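Local atomic coordinates of beta-lactamase/D-alanine Carboxypeptidase (Yersinia pestis, PDB entry 3RJU), a protein that probably hydrolyses beta-lactams or trims D-alanine from peptidoglycan peptides, as a serine hydrolase of the beta-lactamase and penicillin-binding protein family. Residues Asp11-His16 / Val346-Lys351; Ile71-Ala76 / Leu283-Val288; Gln259-Gln264 / Trp287-Pro292; Ile321-Val326 / Asp340-Leu345. All coordinates share one frame; numbering follows the deposited sequence.

In the fold
Contacts 1 and 4 share helix 336-349 and touch, their centres about 8 Å apart, where terminal helices 6-20 and 336-349 cover one face of the eight-stranded antiparallel sheet. Contacts 2 and 3, with centres about 12 Å apart, lie at the other end of that sheet and share W287 and V288. Contact 2 ties the sheet to helix 64-77 of the helical part, and contact 3 spans its last strands. Contacts 3 and 4 meet lightly through M290 and N343. Along the chain contact 1 joins the two ends and encloses the rest, while contact 4 follows contacts 2 and 3. Together they fit the alpha/beta plus helical architecture of serine beta-lactamases.

Contact 1: Asp11-His16 / Val346-Lys351; sequences DQYAEH and VAELVK
The two terminal helices of the beta-lactamase fold, 6-20 and 336-349, lie side by side on one face of the central antiparallel sheet, and Q12 and Y13 of the first meet E348 of the second at the solvent-facing surface. The touch is light, with 95 Å² buried in all. Y13 supplies its ring: CE2 comes to 4.0 Å from CB of E348, the methylene approaching obliquely, so the aromatic ring shields the aliphatic root of the acid. Beside it, OE1 of Q12 lies 4.0 Å from CG of E348. The polar link is made by a water, which accepts from NE2 of Q12 at 3.0 Å and donates to OE2 of E348 at 2.8 Å. Glutamine suits this exposed position, its extended chain carrying the amide to the water.

Glutamate suits its place because its chain bends. CG stands opposite the backbone N (chi1 -173°), which sends the chain toward the first helix, and the turn at chi2 (63°) then swings the carboxylate round. One oxygen, OE2, thus takes the water and the other, OE1, the amine of K351. On the inner side, A14 packs on L28 and R39, and L349 on V30, of the sheet. At the surface, NZ of K351 forms a salt bridge to OE1 of E348 at 2.8 Å, on the syn side of the carboxylate and 28° out of its plane.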
loop_
_atom_site.group_PDB
_atom_site.type_symbol
_atom_site.label_atom_id
_atom_site.label_comp_id
_atom_site.label_asym_id
_atom_site.label_seq_id
_atom_site.Cartn_x
_atom_site.Cartn_y
_atom_site.Cartn_z
ATOM N N ASP A 11 -15.167 13.176 -14.551
ATOM C CA ASP A 11 -15.887 12.537 -15.653
ATOM C C ASP A 11 -15.132 12.522 -16.981
ATOM O O ASP A 11 -15.437 11.715 -17.852
ATOM C CB ASP A 11 -17.242 13.205 -15.863
ATOM C CG ASP A 11 -18.217 12.890 -14.759
ATOM O OD1 ASP A 11 -18.014 11.883 -14.041
ATOM O OD2 ASP A 11 -19.196 13.653 -14.626
ATOM N N GLN A 12 -14.186 13.435 -17.158
ATOM C CA GLN A 12 -13.329 13.406 -18.341
ATOM C C GLN A 12 -12.436 12.162 -18.381
ATOM O O GLN A 12 -11.978 11.763 -19.455
ATOM C CB GLN A 12 -12.451 14.659 -18.402
ATOM C CG GLN A 12 -13.187 15.960 -18.633
ATOM C CD GLN A 12 -12.266 17.155 -18.389
ATOM O OE1 GLN A 12 -11.046 17.002 -18.340
ATOM N NE2 GLN A 12 -12.842 18.327 -18.210
ATOM N N TYR A 13 -12.193 11.552 -17.218
ATOM C CA TYR A 13 -11.218 10.467 -17.095
ATOM C C TYR A 13 -11.772 9.137 -16.644
ATOM O O TYR A 13 -11.237 8.096 -17.020
ATOM C CB TYR A 13 -10.077 10.862 -16.132
ATOM C CG TYR A 13 -9.175 11.894 -16.764
ATOM C CD1 TYR A 13 -8.095 11.507 -17.538
ATOM C CD2 TYR A 13 -9.448 13.260 -16.640
ATOM C CE1 TYR A 13 -7.289 12.425 -18.151
ATOM C CE2 TYR A 13 -8.625 14.210 -17.258
ATOM C CZ TYR A 13 -7.549 13.771 -18.010
ATOM O OH TYR A 13 -6.741 14.683 -18.639
ATOM N N ALA A 14 -12.803 9.161 -15.805
ATOM C CA ALA A 14 -13.182 7.948 -15.067
ATOM C C ALA A 14 -13.559 6.782 -15.985
ATOM O O ALA A 14 -13.057 5.663 -15.834
ATOM C CB ALA A 14 -14.316 8.238 -14.081
ATOM N N GLU A 15 -14.451 7.036 -16.936
ATOM C CA GLU A 15 -14.873 5.963 -17.818
ATOM C C GLU A 15 -13.716 5.482 -18.703
ATOM O O GLU A 15 -13.605 4.289 -19.010
ATOM C CB GLU A 15 -16.088 6.372 -18.655
ATOM C CG GLU A 15 -16.878 5.158 -19.113
ATOM C CD GLU A 15 -18.183 5.520 -19.783
ATOM O OE1 GLU A 15 -19.183 4.805 -19.546
ATOM O OE2 GLU A 15 -18.205 6.508 -20.548
ATOM N N HIS A 16 -12.829 6.394 -19.093
ATOM C CA HIS A 16 -11.656 5.984 -19.870
ATOM C C HIS A 16 -10.755 5.036 -19.087
ATOM O O HIS A 16 -10.255 4.059 -19.645
ATOM C CB HIS A 16 -10.840 7.191 -20.335
ATOM C CG HIS A 16 -11.495 7.972 -21.426
ATOM N ND1 HIS A 16 -12.205 7.374 -22.442
ATOM C CD2 HIS A 16 -11.548 9.302 -21.658
ATOM C CE1 HIS A 16 -12.674 8.307 -23.253
ATOM N NE2 HIS A 16 -12.281 9.484 -22.804
ATOM N N VAL A 346 -5.076 13.474 -12.075
ATOM C CA VAL A 346 -4.481 14.309 -11.032
ATOM C C VAL A 346 -3.900 15.587 -11.663
ATOM O O VAL A 346 -4.045 16.689 -11.120
ATOM C CB VAL A 346 -3.403 13.534 -10.237
ATOM C CG1 VAL A 346 -2.582 14.477 -9.373
ATOM C CG2 VAL A 346 -4.062 12.467 -9.365
ATOM N N ALA A 347 -3.288 15.441 -12.831
ATOM C CA ALA A 347 -2.692 16.589 -13.520
ATOM C C ALA A 347 -3.763 17.621 -13.896
ATOM O O ALA A 347 -3.530 18.834 -13.807
ATOM C CB ALA A 347 -1.928 16.142 -14.765
ATOM N N GLU A 348 -4.938 17.147 -14.312
ATOM C CA GLU A 348 -6.019 18.076 -14.622
ATOM C C GLU A 348 -6.576 18.718 -13.340
ATOM O O GLU A 348 -6.883 19.911 -13.318
ATOM C CB GLU A 348 -7.126 17.389 -15.428
ATOM C CG GLU A 348 -8.226 18.366 -15.927
ATOM C CD GLU A 348 -7.711 19.429 -16.901
ATOM O OE1 GLU A 348 -6.725 19.159 -17.619
ATOM O OE2 GLU A 348 -8.308 20.538 -16.951
ATOM N N LEU A 349 -6.686 17.931 -12.268
ATOM C CA LEU A 349 -7.223 18.445 -11.019
ATOM C C LEU A 349 -6.352 19.536 -10.398
ATOM O O LEU A 349 -6.876 20.444 -9.752
ATOM C CB LEU A 349 -7.493 17.323 -10.012
ATOM C CG LEU A 349 -8.611 16.338 -10.340
ATOM C CD1 LEU A 349 -8.524 15.129 -9.416
ATOM C CD2 LEU A 349 -10.009 16.982 -10.262
ATOM N N VAL A 350 -5.036 19.468 -10.583
ATOM C CA VAL A 350 -4.186 20.476 -9.941
ATOM C C VAL A 350 -4.180 21.843 -10.635
ATOM O O VAL A 350 -3.689 22.813 -10.063
ATOM C CB VAL A 350 -2.710 20.001 -9.748
ATOM C CG1 VAL A 350 -2.636 18.760 -8.834
ATOM C CG2 VAL A 350 -2.033 19.781 -11.088
ATOM N N LYS A 351 -4.714 21.927 -11.851
ATOM C CA LYS A 351 -4.696 23.183 -12.621
ATOM C C LYS A 351 -5.520 24.280 -11.968
ATOM O O LYS A 351 -6.534 23.971 -11.349
ATOM C CB LYS A 351 -5.212 22.942 -14.053
ATOM C CG LYS A 351 -4.306 22.056 -14.887
ATOM C CD LYS A 351 -4.890 21.839 -16.267
ATOM C CE LYS A 351 -3.955 20.993 -17.120
ATOM N NZ LYS A 351 -4.541 20.621 -18.452
HETATM O O HOH W 1 -10.975 20.640 -17.920
#

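Contact 2: Ile71-Ala76 / Leu283-Val288; sequences IMVKLA and LGLGWV
L285 carries the whole of this contact from the sheet side, resting its methyls on M72 and, through CD1, on V73 of helix 64-77. CD1 does most of the touching: it lies 3.5 Å from CG2 of V73 and 3.8 Å from CE of M72, a selenomethionine here. CD2 adds a contact of 4.0 Å to the same CE of M72, which is thus held against both branches of the leucine fork. Each of the two helix side chains crosses that of L285 at about a right angle, so the packing is methyl on methyl with no polar atom engaged.

The residue types fit their tasks. A long, flexible chain lets M72 reach across: it runs straight out from the helix and then turns at its last torsion (chi3 62°), which brings the terminal methyl round to the leucine. V73, short and branched, presents CG2 close to its own backbone. L285 is placed by the chain path. It is the centre of an inverse gamma turn, spanned by a weak bond of 3.1 Å from N of G286 to O of G284. G286 follows with a positive phi (81°), readily adopted by glycine and bracketed by a second weak bond, from N of W287 to O of L285 (2.9 Å). N of G284 bonds to O of W287 at 2.8 Å, pinching the turn closed.

All three touching residues are buried. Helix 108-113 packs on both M72 and L285, with A112 against the two alike and L109 against L285, while L167 and L171 of helix 162-175 pack on M72; the turn between strands 282-284 and 288-290 therefore fits into the helical part of the molecule.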
loop_
_atom_site.group_PDB
_atom_site.type_symbol
_atom_site.label_atom_id
_atom_site.label_comp_id
_atom_site.label_asym_id
_atom_site.label_seq_id
_atom_site.Cartn_x
_atom_site.Cartn_y
_atom_site.Cartn_z
ATOM N N ILE A 71 1.932 2.686 10.967
ATOM C CA ILE A 71 2.067 2.116 12.300
ATOM C C ILE A 71 3.482 2.285 12.846
ATOM O O ILE A 71 3.655 2.655 14.015
ATOM C CB ILE A 71 1.595 0.648 12.327
ATOM C CG1 ILE A 71 0.080 0.613 12.087
ATOM C CG2 ILE A 71 1.957 -0.041 13.660
ATOM C CD1 ILE A 71 -0.474 -0.772 11.840
HETATM N N MSE A 72 4.494 2.037 12.018
HETATM C CA MSE A 72 5.871 2.257 12.451
HETATM C C MSE A 72 6.080 3.715 12.886
HETATM O O MSE A 72 6.649 3.988 13.942
HETATM C CB MSE A 72 6.859 1.896 11.347
HETATM C CG MSE A 72 8.317 2.089 11.758
HETATM SE SE MSE A 72 9.530 1.828 10.254
HETATM C CE MSE A 72 8.887 3.289 9.127
ATOM N N VAL A 73 5.608 4.657 12.076
ATOM C CA VAL A 73 5.776 6.074 12.391
ATOM C C VAL A 73 5.035 6.441 13.687
ATOM O O VAL A 73 5.562 7.174 14.539
ATOM C CB VAL A 73 5.326 6.945 11.196
ATOM C CG1 VAL A 73 5.128 8.398 11.594
ATOM C CG2 VAL A 73 6.331 6.813 10.057
ATOM N N LYS A 74 3.820 5.927 13.857
ATOM C CA LYS A 74 3.084 6.205 15.079
ATOM C C LYS A 74 3.764 5.606 16.309
ATOM O O LYS A 74 3.908 6.287 17.340
ATOM C CB LYS A 74 1.631 5.759 14.955
ATOM C CG LYS A 74 0.862 6.660 13.998
ATOM C CD LYS A 74 -0.535 6.186 13.772
ATOM C CE LYS A 74 -1.384 7.323 13.223
ATOM N NZ LYS A 74 -2.743 6.824 12.935
ATOM N N LEU A 75 4.244 4.367 16.195
ATOM C CA LEU A 75 4.964 3.754 17.317
ATOM C C LEU A 75 6.279 4.481 17.624
ATOM O O LEU A 75 6.706 4.547 18.780
ATOM C CB LEU A 75 5.226 2.261 17.058
ATOM C CG LEU A 75 3.991 1.359 17.101
ATOM C CD1 LEU A 75 4.399 -0.079 16.760
ATOM C CD2 LEU A 75 3.302 1.412 18.449
ATOM N N ALA A 76 6.922 5.027 16.596
ATOM C CA ALA A 76 8.137 5.809 16.813
ATOM C C ALA A 76 7.812 7.087 17.572
ATOM O O ALA A 76 8.536 7.476 18.488
ATOM C CB ALA A 76 8.823 6.135 15.482
ATOM N N LEU A 283 12.328 7.594 -2.631
ATOM C CA LEU A 283 11.630 6.550 -1.897
ATOM C C LEU A 283 11.379 7.015 -0.474
ATOM O O LEU A 283 12.297 7.536 0.196
ATOM C CB LEU A 283 12.477 5.273 -1.853
ATOM C CG LEU A 283 12.945 4.690 -3.190
ATOM C CD1 LEU A 283 13.586 3.315 -2.987
ATOM C CD2 LEU A 283 11.825 4.638 -4.196
ATOM N N GLY A 284 10.145 6.840 -0.009
ATOM C CA GLY A 284 9.826 7.086 1.380
ATOM C C GLY A 284 9.558 5.783 2.108
ATOM O O GLY A 284 10.124 4.720 1.786
ATOM N N LEU A 285 8.674 5.864 3.090
ATOM C CA LEU A 285 8.287 4.732 3.901
ATOM C C LEU A 285 7.102 4.097 3.179
ATOM O O LEU A 285 5.930 4.404 3.462
ATOM C CB LEU A 285 7.903 5.215 5.307
ATOM C CG LEU A 285 9.000 6.087 5.972
ATOM C CD1 LEU A 285 8.546 6.633 7.324
ATOM C CD2 LEU A 285 10.375 5.352 6.088
ATOM N N GLY A 286 7.420 3.256 2.199
ATOM C CA GLY A 286 6.416 2.686 1.316
ATOM C C GLY A 286 6.031 3.646 0.200
ATOM O O GLY A 286 6.001 3.262 -0.965
ATOM N N TRP A 287 5.691 4.880 0.561
ATOM C CA TRP A 287 5.373 5.914 -0.421
ATOM C C TRP A 287 6.501 6.058 -1.430
ATOM O O TRP A 287 7.684 5.930 -1.088
ATOM C CB TRP A 287 5.182 7.263 0.277
ATOM C CG TRP A 287 3.969 7.315 1.126
ATOM C CD1 TRP A 287 3.889 7.123 2.495
ATOM C CD2 TRP A 287 2.631 7.585 0.681
ATOM N NE1 TRP A 287 2.570 7.247 2.905
ATOM C CE2 TRP A 287 1.789 7.530 1.813
ATOM C CE3 TRP A 287 2.060 7.847 -0.579
ATOM C CZ2 TRP A 287 0.413 7.759 1.731
ATOM C CZ3 TRP A 287 0.698 8.072 -0.653
ATOM C CH2 TRP A 287 -0.111 8.024 0.494
ATOM N N VAL A 288 6.118 6.360 -2.666
ATOM C CA VAL A 288 7.052 6.627 -3.736
ATOM C C VAL A 288 6.747 8.008 -4.289
ATOM O O VAL A 288 5.579 8.324 -4.555
ATOM C CB VAL A 288 6.918 5.578 -4.859
ATOM C CG1 VAL A 288 7.748 5.980 -6.120
ATOM C CG2 VAL A 288 7.343 4.205 -4.339
#

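Contact 3: Gln259-Gln264 / Trp287-Pro292; sequences QALYFQ and WVYMAP
Q259 lies over the indole of W287, and two residues on, L261 leans against Y289; these two pairs make up the contact. The glutamine's chain leaves with CG opposite its carbonyl carbon, and its extended course beyond CG carries it across one face of the tryptophan. CG sits 3.9 Å from the centroid of the five-membered ring, a CH-pi contact only 13° off the ring normal. The amide reaches the six-membered ring, where NE2 is 3.4 Å from both CZ2 and CH2 of W287. The amide plane stands almost upright on the indole (84°), with the nitrogen end toward the ring, and is not stacked flat. Glutamine suits the place: its methylenes cover the aromatic surface while its amide nitrogen is set over the pi cloud, an arrangement that may be mildly favourable electrostatically.

The second pair is wholly apolar. Both methyls of L261 rest against the root of the tyrosine from one side, CD1 and CD2 each 3.9 Å from CB of Y289. The tyrosine's chi1 of 174° sets its ring opposite the backbone N, and L261 CD1 meets that ring obliquely. Leucine suits the spot because its forked end offers two methyls to one methylene.

Around these pairs, F243 meets W287 edge-to-face, and M300 and M315 of the sheet touch both W287 and Q259. Strand 282-284 runs between the two segments, and its L283 is faced by both Y262 and F263, a classic beta bulge in the outermost strand 261-264 of this antiparallel sheet.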
loop_
_atom_site.group_PDB
_atom_site.type_symbol
_atom_site.label_atom_id
_atom_site.label_comp_id
_atom_site.label_asym_id
_atom_site.label_seq_id
_atom_site.Cartn_x
_atom_site.Cartn_y
_atom_site.Cartn_z
ATOM N N GLN A 259 5.042 10.619 5.201
ATOM C CA GLN A 259 5.381 10.866 3.794
ATOM C C GLN A 259 6.783 11.430 3.606
ATOM O O GLN A 259 7.150 11.863 2.510
ATOM C CB GLN A 259 4.316 11.766 3.146
ATOM C CG GLN A 259 2.980 11.063 3.085
ATOM C CD GLN A 259 1.960 11.775 2.224
ATOM O OE1 GLN A 259 1.819 12.996 2.287
ATOM N NE2 GLN A 259 1.232 11.003 1.409
ATOM N N ALA A 260 7.580 11.383 4.669
ATOM C CA ALA A 260 8.966 11.836 4.585
ATOM C C ALA A 260 9.746 10.965 3.605
ATOM O O ALA A 260 9.565 9.739 3.542
ATOM C CB ALA A 260 9.623 11.795 5.960
ATOM N N LEU A 261 10.626 11.599 2.845
ATOM C CA LEU A 261 11.416 10.885 1.865
ATOM C C LEU A 261 12.807 10.617 2.403
ATOM O O LEU A 261 13.418 11.493 3.013
ATOM C CB LEU A 261 11.509 11.698 0.594
ATOM C CG LEU A 261 10.125 11.908 -0.021
ATOM C CD1 LEU A 261 10.250 12.875 -1.159
ATOM C CD2 LEU A 261 9.529 10.579 -0.488
ATOM N N TYR A 262 13.312 9.417 2.142
ATOM C CA TYR A 262 14.573 8.959 2.731
ATOM C C TYR A 262 15.686 8.691 1.744
ATOM O O TYR A 262 16.869 8.826 2.099
ATOM C CB TYR A 262 14.354 7.742 3.636
ATOM C CG TYR A 262 13.719 8.140 4.938
ATOM C CD1 TYR A 262 14.491 8.451 6.057
ATOM C CD2 TYR A 262 12.342 8.293 5.037
ATOM C CE1 TYR A 262 13.902 8.843 7.251
ATOM C CE2 TYR A 262 11.741 8.676 6.234
ATOM C CZ TYR A 262 12.521 8.971 7.329
ATOM O OH TYR A 262 11.927 9.366 8.503
ATOM N N PHE A 263 15.333 8.300 0.516
ATOM C CA PHE A 263 16.351 8.069 -0.509
ATOM C C PHE A 263 15.955 8.731 -1.817
ATOM O O PHE A 263 14.947 8.368 -2.425
ATOM C CB PHE A 263 16.574 6.567 -0.751
ATOM C CG PHE A 263 17.080 5.832 0.454
ATOM C CD1 PHE A 263 18.448 5.681 0.683
ATOM C CD2 PHE A 263 16.191 5.295 1.371
ATOM C CE1 PHE A 263 18.909 5.018 1.812
ATOM C CE2 PHE A 263 16.646 4.624 2.488
ATOM C CZ PHE A 263 18.005 4.495 2.715
ATOM N N GLN A 264 16.754 9.689 -2.265
ATOM C CA GLN A 264 16.628 10.171 -3.634
ATOM C C GLN A 264 17.114 9.059 -4.568
ATOM O O GLN A 264 17.987 8.263 -4.196
ATOM C CB GLN A 264 17.490 11.413 -3.830
ATOM C CG GLN A 264 17.036 12.589 -2.986
ATOM C CD GLN A 264 15.602 13.012 -3.288
ATOM O OE1 GLN A 264 15.205 13.099 -4.441
ATOM N NE2 GLN A 264 14.819 13.265 -2.241
ATOM N N TRP A 287 5.691 4.880 0.561
ATOM C CA TRP A 287 5.373 5.914 -0.421
ATOM C C TRP A 287 6.501 6.058 -1.430
ATOM O O TRP A 287 7.684 5.930 -1.088
ATOM C CB TRP A 287 5.182 7.263 0.277
ATOM C CG TRP A 287 3.969 7.315 1.126
ATOM C CD1 TRP A 287 3.889 7.123 2.495
ATOM C CD2 TRP A 287 2.631 7.585 0.681
ATOM N NE1 TRP A 287 2.570 7.247 2.905
ATOM C CE2 TRP A 287 1.789 7.530 1.813
ATOM C CE3 TRP A 287 2.060 7.847 -0.579
ATOM C CZ2 TRP A 287 0.413 7.759 1.731
ATOM C CZ3 TRP A 287 0.698 8.072 -0.653
ATOM C CH2 TRP A 287 -0.111 8.024 0.494
ATOM N N VAL A 288 6.118 6.360 -2.666
ATOM C CA VAL A 288 7.052 6.627 -3.736
ATOM C C VAL A 288 6.747 8.008 -4.289
ATOM O O VAL A 288 5.579 8.324 -4.555
ATOM C CB VAL A 288 6.918 5.578 -4.859
ATOM C CG1 VAL A 288 7.748 5.980 -6.120
ATOM C CG2 VAL A 288 7.343 4.205 -4.339
ATOM N N TYR A 289 7.792 8.814 -4.488
ATOM C CA TYR A 289 7.615 10.156 -5.017
ATOM C C TYR A 289 8.094 10.221 -6.452
ATOM O O TYR A 289 9.179 9.736 -6.774
ATOM C CB TYR A 289 8.383 11.187 -4.183
ATOM C CG TYR A 289 8.355 12.575 -4.777
ATOM C CD1 TYR A 289 7.186 13.324 -4.772
ATOM C CD2 TYR A 289 9.503 13.142 -5.334
ATOM C CE1 TYR A 289 7.149 14.603 -5.320
ATOM C CE2 TYR A 289 9.477 14.424 -5.889
ATOM C CZ TYR A 289 8.299 15.149 -5.866
ATOM O OH TYR A 289 8.249 16.412 -6.408
HETATM N N MSE A 290 7.260 10.804 -7.311
HETATM C CA MSE A 290 7.634 11.086 -8.694
HETATM C C MSE A 290 7.658 12.589 -8.873
HETATM O O MSE A 290 6.653 13.265 -8.612
HETATM C CB MSE A 290 6.621 10.456 -9.662
HETATM C CG MSE A 290 6.478 8.942 -9.478
HETATM SE SE MSE A 290 5.372 8.064 -10.801
HETATM C CE MSE A 290 3.756 9.130 -10.656
ATOM N N ALA A 291 8.805 13.125 -9.293
ATOM C CA ALA A 291 8.923 14.566 -9.493
ATOM C C ALA A 291 8.121 15.021 -10.714
ATOM O O ALA A 291 7.855 14.227 -11.611
ATOM C CB ALA A 291 10.366 14.955 -9.663
ATOM N N PRO A 292 7.767 16.316 -10.763
ATOM C CA PRO A 292 7.046 16.847 -11.929
ATOM C C PRO A 292 7.836 16.562 -13.191
ATOM O O PRO A 292 9.063 16.729 -13.222
ATOM C CB PRO A 292 7.009 18.361 -11.687
ATOM C CG PRO A 292 7.344 18.541 -10.246
ATOM C CD PRO A 292 8.146 17.364 -9.799
#

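Contact 4: Ile321-Val326 / Asp340-Leu345; sequences IGVFVV and DGVNQL
V342 of helix 340-345 sets its two methyls between V323 and V325, alternate residues that point from the same face of strand 321-326. Each methyl has its own neighbour. CG1 of V342 settles against V323, 3.7 Å from its CG1 and 3.9 Å from its CB, while CG2 of V342 lies 3.6 Å from CG1 of V325. The helix valine is therefore a bump seated in the shallow dip between two strand valines, and the side chains slide past one another in opposite directions. L345, one turn further on, adds a looser touch, with CD2 at 4.3 Å from CG2 of V323.

This is the packing of an alpha/beta layer. The C-terminal helix of the beta-lactamase fold lies on the central antiparallel sheet, nearly antiparallel to the strand beneath it (159°), with the axes of the two short segments 9.4 Å apart. Valine suits the strand because its branched CB fits extended backbone and gives a low, broad surface; on the helix it lets the backbones approach, and CA atoms of V323 and V342 are 7.1 Å apart. In V325 a chi1 of 62° puts CG1 between the backbone N and the carbonyl carbon, where it meets the methyl of V342.

Side chains on either flank complete the layer. L28 of strand 25-32 touches V323 and V325, Y312 of strand 309-316 touches V325 and V342, and I17 and I9 of helix 6-20 pack on V342 and L345 respectively. Y312 also hydrogen-bonds through OH to OD1 of N343.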
loop_
_atom_site.group_PDB
_atom_site.type_symbol
_atom_site.label_atom_id
_atom_site.label_comp_id
_atom_site.label_asym_id
_atom_site.label_seq_id
_atom_site.Cartn_x
_atom_site.Cartn_y
_atom_site.Cartn_z
ATOM N N ILE A 321 -5.236 17.122 -2.895
ATOM C CA ILE A 321 -5.831 16.292 -3.928
ATOM C C ILE A 321 -5.311 14.879 -3.784
ATOM O O ILE A 321 -4.099 14.663 -3.661
ATOM C CB ILE A 321 -5.501 16.846 -5.327
ATOM C CG1 ILE A 321 -6.321 18.120 -5.568
ATOM C CG2 ILE A 321 -5.755 15.776 -6.443
ATOM C CD1 ILE A 321 -5.827 18.975 -6.738
ATOM N N GLY A 322 -6.226 13.914 -3.779
ATOM C CA GLY A 322 -5.845 12.516 -3.743
ATOM C C GLY A 322 -6.816 11.686 -4.554
ATOM O O GLY A 322 -8.017 11.958 -4.542
ATOM N N VAL A 323 -6.299 10.671 -5.243
ATOM C CA VAL A 323 -7.118 9.742 -5.996
ATOM C C VAL A 323 -6.749 8.322 -5.620
ATOM O O VAL A 323 -5.576 7.964 -5.588
ATOM C CB VAL A 323 -6.928 9.927 -7.498
ATOM C CG1 VAL A 323 -7.765 8.904 -8.235
ATOM C CG2 VAL A 323 -7.344 11.356 -7.891
ATOM N N PHE A 324 -7.760 7.525 -5.304
ATOM C CA PHE A 324 -7.582 6.100 -5.075
ATOM C C PHE A 324 -8.433 5.343 -6.091
ATOM O O PHE A 324 -9.613 5.674 -6.301
ATOM C CB PHE A 324 -8.067 5.717 -3.676
ATOM C CG PHE A 324 -8.103 4.230 -3.435
ATOM C CD1 PHE A 324 -6.913 3.503 -3.333
ATOM C CD2 PHE A 324 -9.308 3.554 -3.300
ATOM C CE1 PHE A 324 -6.926 2.130 -3.113
ATOM C CE2 PHE A 324 -9.328 2.183 -3.084
ATOM C CZ PHE A 324 -8.131 1.471 -2.982
ATOM N N VAL A 325 -7.861 4.308 -6.696
ATOM C CA VAL A 325 -8.624 3.511 -7.636
ATOM C C VAL A 325 -8.392 2.037 -7.365
ATOM O O VAL A 325 -7.305 1.624 -6.960
ATOM C CB VAL A 325 -8.268 3.850 -9.127
ATOM C CG1 VAL A 325 -6.807 3.543 -9.410
ATOM C CG2 VAL A 325 -9.178 3.097 -10.077
ATOM N N VAL A 326 -9.440 1.247 -7.545
ATOM C CA VAL A 326 -9.326 -0.192 -7.420
ATOM C C VAL A 326 -10.030 -0.804 -8.631
ATOM O O VAL A 326 -11.145 -0.380 -9.012
ATOM C CB VAL A 326 -9.924 -0.753 -6.089
ATOM C CG1 VAL A 326 -11.366 -0.274 -5.857
ATOM C CG2 VAL A 326 -9.845 -2.289 -6.100
ATOM N N ASP A 340 -1.656 5.325 -15.282
ATOM C CA ASP A 340 -1.394 6.478 -16.153
ATOM C C ASP A 340 -2.631 7.384 -16.227
ATOM O O ASP A 340 -2.516 8.615 -16.199
ATOM C CB ASP A 340 -1.020 6.054 -17.571
ATOM C CG ASP A 340 0.418 5.546 -17.703
ATOM O OD1 ASP A 340 1.260 5.717 -16.772
ATOM O OD2 ASP A 340 0.710 4.986 -18.786
ATOM N N GLY A 341 -3.817 6.780 -16.329
ATOM C CA GLY A 341 -5.049 7.551 -16.374
ATOM C C GLY A 341 -5.281 8.339 -15.095
ATOM O O GLY A 341 -5.696 9.499 -15.130
ATOM N N VAL A 342 -5.021 7.706 -13.952
ATOM C CA VAL A 342 -5.114 8.417 -12.678
ATOM C C VAL A 342 -4.141 9.601 -12.620
ATOM O O VAL A 342 -4.511 10.691 -12.185
ATOM C CB VAL A 342 -4.909 7.461 -11.479
ATOM C CG1 VAL A 342 -4.647 8.238 -10.191
ATOM C CG2 VAL A 342 -6.114 6.513 -11.334
ATOM N N ASN A 343 -2.907 9.402 -13.072
ATOM C CA ASN A 343 -1.931 10.484 -13.028
ATOM C C ASN A 343 -2.364 11.658 -13.896
ATOM O O ASN A 343 -2.210 12.819 -13.517
ATOM C CB ASN A 343 -0.534 9.990 -13.425
ATOM C CG ASN A 343 0.054 9.035 -12.400
ATOM O OD1 ASN A 343 -0.265 9.126 -11.197
ATOM N ND2 ASN A 343 0.909 8.102 -12.864
ATOM N N GLN A 344 -2.930 11.351 -15.058
ATOM C CA GLN A 344 -3.438 12.406 -15.920
ATOM C C GLN A 344 -4.645 13.115 -15.316
ATOM O O GLN A 344 -4.790 14.330 -15.465
ATOM C CB GLN A 344 -3.754 11.852 -17.303
ATOM C CG GLN A 344 -2.499 11.437 -18.024
ATOM C CD GLN A 344 -2.774 10.699 -19.306
ATOM O OE1 GLN A 344 -3.865 10.799 -19.876
ATOM N NE2 GLN A 344 -1.783 9.951 -19.780
ATOM N N LEU A 345 -5.513 12.360 -14.645
ATOM C CA LEU A 345 -6.614 12.966 -13.899
ATOM C C LEU A 345 -6.066 13.934 -12.838
ATOM O O LEU A 345 -6.529 15.068 -12.713
ATOM C CB LEU A 345 -7.479 11.888 -13.241
ATOM C CG LEU A 345 -8.549 12.359 -12.236
ATOM C CD1 LEU A 345 -9.526 13.378 -12.843
ATOM C CD2 LEU A 345 -9.301 11.154 -11.695
#